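Local atomic coordinates of type 2A phosphatase-associated protein 42 (Saccharomyces cerevisiae, PDB entry 2V0P), a protein that associates with the catalytic subunits of PP2A-type phosphatases, inhibits the phosphatase SIT4 and takes part in negative regulation of TOR signalling. Residues A[41-46]-A[77-82]; A[47-52]-A[70-75]. All coordinates share one frame; numbering follows the deposited sequence.

Contact 1 of 2, residues A[41-46]-A[77-82]; sequences KLLNLK and YYLGLL
Leu-42 and Leu-79 interlock where helix 29-52 and helix 75-83 run side by side in the all-helical, tetratricopeptide repeat-like N-terminal domain of Tap42. The two short segments are nearly antiparallel, 159° between their directions, with axes 10.5 Å apart, a spacing suited to leucines reaching in from both helices. Leu-42 can be followed outward from its backbone. CB of Leu-42 already lies 3.8 Å from CD2 of Leu-79, and CG of Leu-42 is closer to the same methyl, at 3.6 Å. One branch then does most of the touching: CD2 of Leu-42 sits 3.6 Å from the backbone N of Leu-79, and it also meets CB of Tyr-78 and CD1 of Leu-82. A single methyl is thus set down among three residues of the opposing helix. The first torsion explains this reach, since at -174° it turns CG away from the backbone N of Leu-42 and out toward helix 75-83, while Phe-8 of helix 4-19 also packs on this side chain. CD2 of Leu-79 lies against Leu-42 and 3.8 Å from CD2 of Leu-43, and CD1 of Leu-79 also touches that Leu-43 methyl. With an alanine here, the forked end of Leu-79 is lost, which would probably open a gap between the helices, leaving Leu-43 without its partner in 77-82 and Leu-42 with fewer. Leucine fits the buried places of Leu-42 and Leu-79 because its forked end fills space without asking for a polar mate; Leu-43 lies at the exposed edge. Lys-46 suits the border, its stem apolar and its tip charged: NZ of Lys-46 forms a salt bridge with Asp-76, and CD of Lys-46 passes 4.4 Å from CD1 of Leu-79.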
ATOM      1  N   LYS A  41      32.251  -4.844  -0.050  1.00 32.71           N
ATOM      2  CA  LYS A  41      32.924  -5.908  -0.798  1.00 34.36           C
ATOM      3  C   LYS A  41      32.355  -6.110  -2.195  1.00 34.85           C
ATOM      4  O   LYS A  41      33.103  -6.294  -3.155  1.00 33.70           O
ATOM      5  CB  LYS A  41      32.801  -7.235  -0.072  1.00 34.83           C
ATOM      6  CG  LYS A  41      33.715  -7.384   1.127  1.00 36.22           C
ATOM      7  CD  LYS A  41      33.466  -8.703   1.778  1.00 40.44           C
ATOM      8  CE  LYS A  41      34.312  -8.859   3.033  1.00 47.88           C
ATOM      9  NZ  LYS A  41      33.993 -10.165   3.710  1.00 51.54           N
ATOM     10  N   LEU A  42      31.032  -6.172  -2.284  1.00 31.75           N
ATOM     11  CA  LEU A  42      30.398  -6.325  -3.595  1.00 32.20           C
ATOM     12  C   LEU A  42      30.601  -5.112  -4.497  1.00 31.22           C
ATOM     13  O   LEU A  42      30.713  -5.259  -5.670  1.00 33.76           O
ATOM     14  CB  LEU A  42      28.939  -6.718  -3.450  1.00 32.47           C
ATOM     15  CG  LEU A  42      28.144  -7.052  -4.719  1.00 32.95           C
ATOM     16  CD1 LEU A  42      28.839  -8.188  -5.476  1.00 34.90           C
ATOM     17  CD2 LEU A  42      26.720  -7.476  -4.326  1.00 32.91           C
ATOM     18  N   LEU A  43      30.664  -3.909  -3.938  1.00 33.42           N
ATOM     19  CA  LEU A  43      30.856  -2.720  -4.704  1.00 33.23           C
ATOM     20  C   LEU A  43      32.307  -2.780  -5.247  1.00 34.47           C
ATOM     21  O   LEU A  43      32.562  -2.442  -6.371  1.00 34.63           O
ATOM     22  CB  LEU A  43      30.683  -1.499  -3.816  1.00 35.10           C
ATOM     23  CG  LEU A  43      29.228  -1.092  -3.461  1.00 32.80           C
ATOM     24  CD1 LEU A  43      29.303   0.043  -2.478  1.00 39.75           C
ATOM     25  CD2 LEU A  43      28.522  -0.670  -4.694  1.00 37.64           C
ATOM     26  N   ASN A  44      33.211  -3.217  -4.407  1.00 33.50           N
ATOM     27  CA  ASN A  44      34.609  -3.334  -4.770  1.00 36.75           C
ATOM     28  C   ASN A  44      34.764  -4.341  -5.877  1.00 35.64           C
ATOM     29  O   ASN A  44      35.523  -4.105  -6.803  1.00 36.71           O
ATOM     30  CB  ASN A  44      35.441  -3.680  -3.532  1.00 37.50           C
ATOM     31  CG  ASN A  44      35.788  -2.454  -2.741  1.00 39.81           C
ATOM     32  OD1 ASN A  44      35.691  -1.343  -3.261  1.00 44.82           O
ATOM     33  ND2 ASN A  44      36.219  -2.632  -1.492  1.00 44.28           N
ATOM     34  N   LEU A  45      33.943  -5.397  -5.820  1.00 37.02           N
ATOM     35  CA  LEU A  45      33.951  -6.496  -6.820  1.00 35.29           C
ATOM     36  C   LEU A  45      33.422  -6.082  -8.173  1.00 35.98           C
ATOM     37  O   LEU A  45      34.076  -6.344  -9.244  1.00 35.60           O
ATOM     38  CB  LEU A  45      33.268  -7.713  -6.251  1.00 35.76           C
ATOM     39  CG  LEU A  45      33.255  -9.022  -7.003  1.00 39.70           C
ATOM     40  CD1 LEU A  45      34.702  -9.481  -7.237  1.00 40.50           C
ATOM     41  CD2 LEU A  45      32.473 -10.037  -6.206  1.00 41.52           C
ATOM     42  N   LYS A  46      32.313  -5.334  -8.159  1.00 35.48           N
ATOM     43  CA  LYS A  46      31.843  -4.736  -9.352  1.00 35.19           C
ATOM     44  C   LYS A  46      32.898  -3.915 -10.070  1.00 34.93           C
ATOM     45  O   LYS A  46      33.066  -4.061 -11.264  1.00 37.10           O
ATOM     46  CB  LYS A  46      30.618  -3.878  -9.080  1.00 35.18           C
ATOM     47  CG  LYS A  46      30.086  -3.279 -10.321  1.00 37.79           C
ATOM     48  CD  LYS A  46      28.694  -2.755 -10.152  1.00 42.32           C
ATOM     49  CE  LYS A  46      28.370  -1.825 -11.306  1.00 46.56           C
ATOM     50  NZ  LYS A  46      26.896  -1.603 -11.411  1.00 46.14           N
ATOM     51  N   TYR A  77      22.072  -7.430  -9.172  1.00 35.46           N
ATOM     52  CA  TYR A  77      20.965  -8.053  -8.545  1.00 34.99           C
ATOM     53  C   TYR A  77      21.242  -8.168  -7.023  1.00 36.08           C
ATOM     54  O   TYR A  77      20.389  -7.817  -6.209  1.00 32.07           O
ATOM     55  CB  TYR A  77      20.633  -9.417  -9.127  1.00 35.45           C
ATOM     56  CG  TYR A  77      19.626 -10.265  -8.398  1.00 32.04           C
ATOM     57  CD1 TYR A  77      18.215  -9.963  -8.405  1.00 32.74           C
ATOM     58  CD2 TYR A  77      20.027 -11.403  -7.713  1.00 29.90           C
ATOM     59  CE1 TYR A  77      17.326 -10.781  -7.738  1.00 27.34           C
ATOM     60  CE2 TYR A  77      19.118 -12.187  -7.090  1.00 36.11           C
ATOM     61  CZ  TYR A  77      17.736 -11.831  -7.118  1.00 30.93           C
ATOM     62  OH  TYR A  77      16.873 -12.607  -6.499  1.00 30.86           O
ATOM     63  N   TYR A  78      22.440  -8.652  -6.682  1.00 33.77           N
ATOM     64  CA  TYR A  78      22.777  -8.910  -5.337  1.00 33.30           C
ATOM     65  C   TYR A  78      22.915  -7.537  -4.552  1.00 35.07           C
ATOM     66  O   TYR A  78      22.599  -7.482  -3.407  1.00 33.82           O
ATOM     67  CB  TYR A  78      24.055  -9.786  -5.274  1.00 36.46           C
ATOM     68  CG  TYR A  78      23.712 -11.247  -5.380  1.00 33.27           C
ATOM     69  CD1 TYR A  78      23.925 -11.947  -6.532  1.00 35.94           C
ATOM     70  CD2 TYR A  78      23.085 -11.895  -4.326  1.00 36.57           C
ATOM     71  CE1 TYR A  78      23.598 -13.249  -6.628  1.00 38.60           C
ATOM     72  CE2 TYR A  78      22.718 -13.215  -4.418  1.00 41.26           C
ATOM     73  CZ  TYR A  78      22.988 -13.884  -5.580  1.00 40.31           C
ATOM     74  OH  TYR A  78      22.659 -15.206  -5.692  1.00 42.22           O
ATOM     75  N   LEU A  79      23.400  -6.501  -5.198  1.00 35.24           N
ATOM     76  CA  LEU A  79      23.461  -5.186  -4.617  1.00 37.25           C
ATOM     77  C   LEU A  79      22.012  -4.720  -4.318  1.00 36.95           C
ATOM     78  O   LEU A  79      21.749  -4.236  -3.251  1.00 38.16           O
ATOM     79  CB  LEU A  79      24.220  -4.198  -5.497  1.00 36.05           C
ATOM     80  CG  LEU A  79      25.784  -4.190  -5.596  1.00 33.39           C
ATOM     81  CD1 LEU A  79      26.139  -3.178  -6.568  1.00 33.56           C
ATOM     82  CD2 LEU A  79      26.469  -3.901  -4.307  1.00 33.48           C
ATOM     83  N   GLY A  80      21.106  -4.911  -5.270  1.00 36.92           N
ATOM     84  CA  GLY A  80      19.664  -4.684  -5.040  1.00 35.59           C
ATOM     85  C   GLY A  80      19.122  -5.300  -3.782  1.00 31.92           C
ATOM     86  O   GLY A  80      18.508  -4.616  -2.974  1.00 35.30           O
ATOM     87  N   LEU A  81      19.360  -6.571  -3.620  1.00 31.83           N
ATOM     88  CA  LEU A  81      18.916  -7.333  -2.507  1.00 34.54           C
ATOM     89  C   LEU A  81      19.556  -6.861  -1.157  1.00 34.22           C
ATOM     90  O   LEU A  81      18.879  -6.764  -0.119  1.00 35.12           O
ATOM     91  CB  LEU A  81      19.209  -8.777  -2.733  1.00 33.75           C
ATOM     92  CG  LEU A  81      18.479  -9.559  -3.798  1.00 35.66           C
ATOM     93  CD1 LEU A  81      19.049 -10.928  -3.781  1.00 38.28           C
ATOM     94  CD2 LEU A  81      16.963  -9.563  -3.501  1.00 36.24           C
ATOM     95  N   LEU A  82      20.848  -6.582  -1.187  1.00 34.91           N
ATOM     96  CA  LEU A  82      21.525  -6.192   0.041  1.00 33.55           C
ATOM     97  C   LEU A  82      21.152  -4.796   0.484  1.00 33.01           C
ATOM     98  O   LEU A  82      20.890  -4.609   1.639  1.00 33.83           O
ATOM     99  CB  LEU A  82      23.058  -6.282  -0.138  1.00 36.40           C
ATOM    100  CG  LEU A  82      23.582  -7.683  -0.452  1.00 28.20           C
ATOM    101  CD1 LEU A  82      24.973  -7.511  -1.054  1.00 40.88           C
ATOM    102  CD2 LEU A  82      23.713  -8.478   0.706  1.00 28.21           C
TER

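Contact 2 of 2, residues A[47-52]-A[70-75]; sequences TAIFDR and IKFLAV
Ile-49 lays its CD1 methyl over one face of the Phe-72 ring, a CH-pi contact that joins the last turn of helix 29-52 to the loop leading into helix 75-83. This is helix-to-loop packing within the tetratricopeptide repeat-like fold, at the point where the chain returns to start the next helix. CD1 of Ile-49 stands 3.9 Å from the centroid of the Phe-72 ring and 26° off the ring normal. This methyl is displaced toward the rim, and the ring atom nearest to CD1 of Ile-49 is CD1 of Phe-72, at 3.5 Å. On the other branch, CG2 of Ile-49 approaches CD2 of Phe-72 at 4.0 Å. A branched isoleucine suits the place because both its arms lie over the same face of the flat ring. Beside this pair, the side chains of Phe-50 and Val-75 lie alongside one another, pointing opposite ways. CG2 of Val-75 lies 3.4 Å from CE1 of Phe-50, approaching the ring obliquely. With chi1 at -51°, Val-75 has CG2 lying between its own backbone N and carbonyl carbon, and from there the methyl reaches both CE1 and CZ of Phe-50. The rim of the Phe-50 ring also meets the carbonyl O of Phe-72, near the ring plane.

Farther out, Val-4 of helix 4-19 touches both Ile-49 and Phe-72, while Leu-117 of helix 93-120 packs on Phe-50. Lys-46, one turn back, makes a cation-pi contact with the Phe-50 ring, which suits an aromatic that is partly exposed. The helix that carries Ile-49 and Phe-50 widens here into a pi-type turn: the N of Arg-52 bonds to the O of Thr-47 at 2.9 Å. Across from it, the backbone N of Val-75 donates to the O of Phe-72 at 3.2 Å.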
ATOM      1  N   THR A  47      33.584  -3.028  -9.351  1.00 35.10           N
ATOM      2  CA  THR A  47      34.699  -2.244  -9.908  1.00 36.25           C
ATOM      3  C   THR A  47      35.825  -3.126 -10.518  1.00 35.23           C
ATOM      4  O   THR A  47      36.265  -2.923 -11.649  1.00 36.35           O
ATOM      5  CB  THR A  47      35.244  -1.264  -8.822  1.00 35.88           C
ATOM      6  OG1 THR A  47      34.207  -0.331  -8.516  1.00 37.94           O
ATOM      7  CG2 THR A  47      36.451  -0.485  -9.325  1.00 38.38           C
ATOM      8  N   ALA A  48      36.248  -4.115  -9.754  1.00 35.30           N
ATOM      9  CA  ALA A  48      37.220  -5.090 -10.173  1.00 36.16           C
ATOM     10  C   ALA A  48      36.799  -5.802 -11.483  1.00 36.83           C
ATOM     11  O   ALA A  48      37.592  -5.832 -12.448  1.00 39.20           O
ATOM     12  CB  ALA A  48      37.503  -6.067  -9.057  1.00 33.00           C
ATOM     13  N   ILE A  49      35.607  -6.370 -11.515  1.00 38.06           N
ATOM     14  CA  ILE A  49      35.080  -7.087 -12.684  1.00 38.35           C
ATOM     15  C   ILE A  49      34.684  -6.174 -13.836  1.00 38.74           C
ATOM     16  O   ILE A  49      35.224  -6.322 -14.899  1.00 40.72           O
ATOM     17  CB  ILE A  49      33.895  -8.030 -12.337  1.00 41.18           C
ATOM     18  CG1 ILE A  49      34.253  -9.008 -11.216  1.00 42.34           C
ATOM     19  CG2 ILE A  49      33.409  -8.788 -13.571  1.00 41.88           C
ATOM     20  CD1 ILE A  49      33.024  -9.500 -10.491  1.00 44.98           C
ATOM     21  N   PHE A  50      33.724  -5.269 -13.655  1.00 39.85           N
ATOM     22  CA  PHE A  50      33.274  -4.379 -14.708  1.00 41.30           C
ATOM     23  C   PHE A  50      34.294  -3.279 -15.127  1.00 43.84           C
ATOM     24  O   PHE A  50      34.474  -3.061 -16.312  1.00 44.61           O
ATOM     25  CB  PHE A  50      31.960  -3.682 -14.325  1.00 42.40           C
ATOM     26  CG  PHE A  50      30.788  -4.609 -14.116  1.00 37.93           C
ATOM     27  CD1 PHE A  50      30.873  -5.672 -13.254  1.00 39.32           C
ATOM     28  CD2 PHE A  50      29.571  -4.338 -14.713  1.00 45.32           C
ATOM     29  CE1 PHE A  50      29.785  -6.515 -13.029  1.00 42.70           C
ATOM     30  CE2 PHE A  50      28.472  -5.152 -14.486  1.00 39.42           C
ATOM     31  CZ  PHE A  50      28.580  -6.245 -13.662  1.00 41.70           C
ATOM     32  N   ASP A  51      34.935  -2.581 -14.186  1.00 45.65           N
ATOM     33  CA  ASP A  51      35.850  -1.477 -14.549  1.00 48.67           C
ATOM     34  C   ASP A  51      37.276  -1.906 -14.919  1.00 49.46           C
ATOM     35  O   ASP A  51      37.828  -1.498 -15.966  1.00 50.17           O
ATOM     36  CB  ASP A  51      35.921  -0.427 -13.425  1.00 49.47           C
ATOM     37  CG  ASP A  51      34.666   0.423 -13.322  1.00 52.05           C
ATOM     38  OD1 ASP A  51      33.629   0.056 -13.918  1.00 53.91           O
ATOM     39  OD2 ASP A  51      34.723   1.469 -12.631  1.00 55.81           O
ATOM     40  N   ARG A  52      37.877  -2.718 -14.052  1.00 50.28           N
ATOM     41  CA  ARG A  52      39.313  -2.975 -14.103  1.00 50.92           C
ATOM     42  C   ARG A  52      39.728  -4.171 -14.962  1.00 50.48           C
ATOM     43  O   ARG A  52      40.752  -4.109 -15.650  1.00 51.68           O
ATOM     44  CB  ARG A  52      39.888  -3.064 -12.688  1.00 51.39           C
ATOM     45  CG  ARG A  52      39.655  -1.786 -11.877  1.00 53.81           C
ATOM     46  CD  ARG A  52      40.845  -1.459 -10.997  1.00 58.56           C
ATOM     47  NE  ARG A  52      40.547  -0.415 -10.008  1.00 61.15           N
ATOM     48  CZ  ARG A  52      39.961  -0.640  -8.832  1.00 63.08           C
ATOM     49  NH1 ARG A  52      39.583  -1.875  -8.493  1.00 63.00           N
ATOM     50  NH2 ARG A  52      39.737   0.372  -7.998  1.00 63.85           N
ATOM     51  N   ILE A  70      29.511 -15.740 -16.121  1.00 32.09           N
ATOM     52  CA  ILE A  70      28.108 -15.468 -16.383  1.00 33.09           C
ATOM     53  C   ILE A  70      27.506 -15.035 -15.010  1.00 32.00           C
ATOM     54  O   ILE A  70      26.680 -14.170 -15.001  1.00 33.32           O
ATOM     55  CB  ILE A  70      27.422 -16.697 -16.943  1.00 33.00           C
ATOM     56  CG1 ILE A  70      27.862 -16.934 -18.409  1.00 36.48           C
ATOM     57  CG2 ILE A  70      25.884 -16.582 -16.838  1.00 35.59           C
ATOM     58  CD1 ILE A  70      27.182 -18.115 -19.043  1.00 39.28           C
ATOM     59  N   LYS A  71      27.950 -15.662 -13.928  1.00 31.34           N
ATOM     60  CA  LYS A  71      27.575 -15.379 -12.540  1.00 35.72           C
ATOM     61  C   LYS A  71      27.553 -13.872 -12.261  1.00 34.20           C
ATOM     62  O   LYS A  71      26.699 -13.391 -11.603  1.00 37.43           O
ATOM     63  CB  LYS A  71      28.635 -15.941 -11.582  1.00 35.96           C
ATOM     64  CG  LYS A  71      28.358 -17.319 -11.051  1.00 41.60           C
ATOM     65  CD  LYS A  71      29.618 -17.992 -10.417  1.00 40.11           C
ATOM     66  CE  LYS A  71      30.849 -17.075 -10.197  1.00 43.56           C
ATOM     67  NZ  LYS A  71      32.023 -17.494 -11.123  1.00 37.15           N
ATOM     68  N   PHE A  72      28.559 -13.178 -12.772  1.00 35.54           N
ATOM     69  CA  PHE A  72      28.839 -11.795 -12.480  1.00 33.51           C
ATOM     70  C   PHE A  72      27.807 -10.834 -13.041  1.00 29.95           C
ATOM     71  O   PHE A  72      27.779  -9.719 -12.646  1.00 33.74           O
ATOM     72  CB  PHE A  72      30.185 -11.398 -13.071  1.00 31.19           C
ATOM     73  CG  PHE A  72      31.354 -12.225 -12.556  1.00 33.44           C
ATOM     74  CD1 PHE A  72      31.445 -12.567 -11.226  1.00 30.82           C
ATOM     75  CD2 PHE A  72      32.321 -12.681 -13.429  1.00 34.74           C
ATOM     76  CE1 PHE A  72      32.495 -13.356 -10.762  1.00 37.13           C
ATOM     77  CE2 PHE A  72      33.403 -13.438 -12.978  1.00 35.22           C
ATOM     78  CZ  PHE A  72      33.479 -13.783 -11.646  1.00 35.04           C
ATOM     79  N   LEU A  73      27.080 -11.221 -14.056  1.00 31.64           N
ATOM     80  CA  LEU A  73      26.049 -10.373 -14.602  1.00 31.14           C
ATOM     81  C   LEU A  73      25.031 -10.133 -13.428  1.00 28.84           C
ATOM     82  O   LEU A  73      24.235  -9.194 -13.456  1.00 31.25           O
ATOM     83  CB  LEU A  73      25.356 -11.115 -15.752  1.00 33.63           C
ATOM     84  CG  LEU A  73      26.098 -11.206 -17.107  1.00 35.60           C
ATOM     85  CD1 LEU A  73      25.344 -12.044 -18.133  1.00 38.27           C
ATOM     86  CD2 LEU A  73      26.402  -9.825 -17.690  1.00 40.01           C
ATOM     87  N   ALA A  74      25.044 -10.997 -12.445  1.00 28.85           N
ATOM     88  CA  ALA A  74      24.142 -10.780 -11.225  1.00 31.14           C
ATOM     89  C   ALA A  74      24.648  -9.862 -10.068  1.00 33.48           C
ATOM     90  O   ALA A  74      23.956  -9.704  -9.030  1.00 34.16           O
ATOM     91  CB  ALA A  74      23.694 -12.018 -10.694  1.00 27.05           C
ATOM     92  N   VAL A  75      25.807  -9.262 -10.228  1.00 32.72           N
ATOM     93  CA  VAL A  75      26.329  -8.392  -9.192  1.00 34.31           C
ATOM     94  C   VAL A  75      25.295  -7.267  -8.841  1.00 35.16           C
ATOM     95  O   VAL A  75      25.017  -7.080  -7.735  1.00 35.44           O
ATOM     96  CB  VAL A  75      27.693  -7.776  -9.474  1.00 34.15           C
ATOM     97  CG1 VAL A  75      28.732  -8.826  -9.883  1.00 31.43           C
ATOM     98  CG2 VAL A  75      27.643  -6.677 -10.443  1.00 38.49           C
TER

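In the fold
Both contacts draw on helix 29-52 and are mostly buried, but contact 1 lies nearer the middle of the chain, its centre about 10 Å from the chain's centre against about 15 Å for contact 2. At their margins, Leu-43 in contact 1 is exposed and Phe-50 in contact 2 partly so. Contact 1 sets helix against helix and relies on leucine methyls; contact 2 sets the end of that helix against a loop and adds aromatic rings to branched aliphatic side chains. No hydrogen bond crosses either one. In sequence, 47-52 and 70-75 fall between the two segments of contact 1, and the sites touch: CD2 of Leu-42 packs 3.8 Å from O of Val-75. Helix 4-19 packs against both.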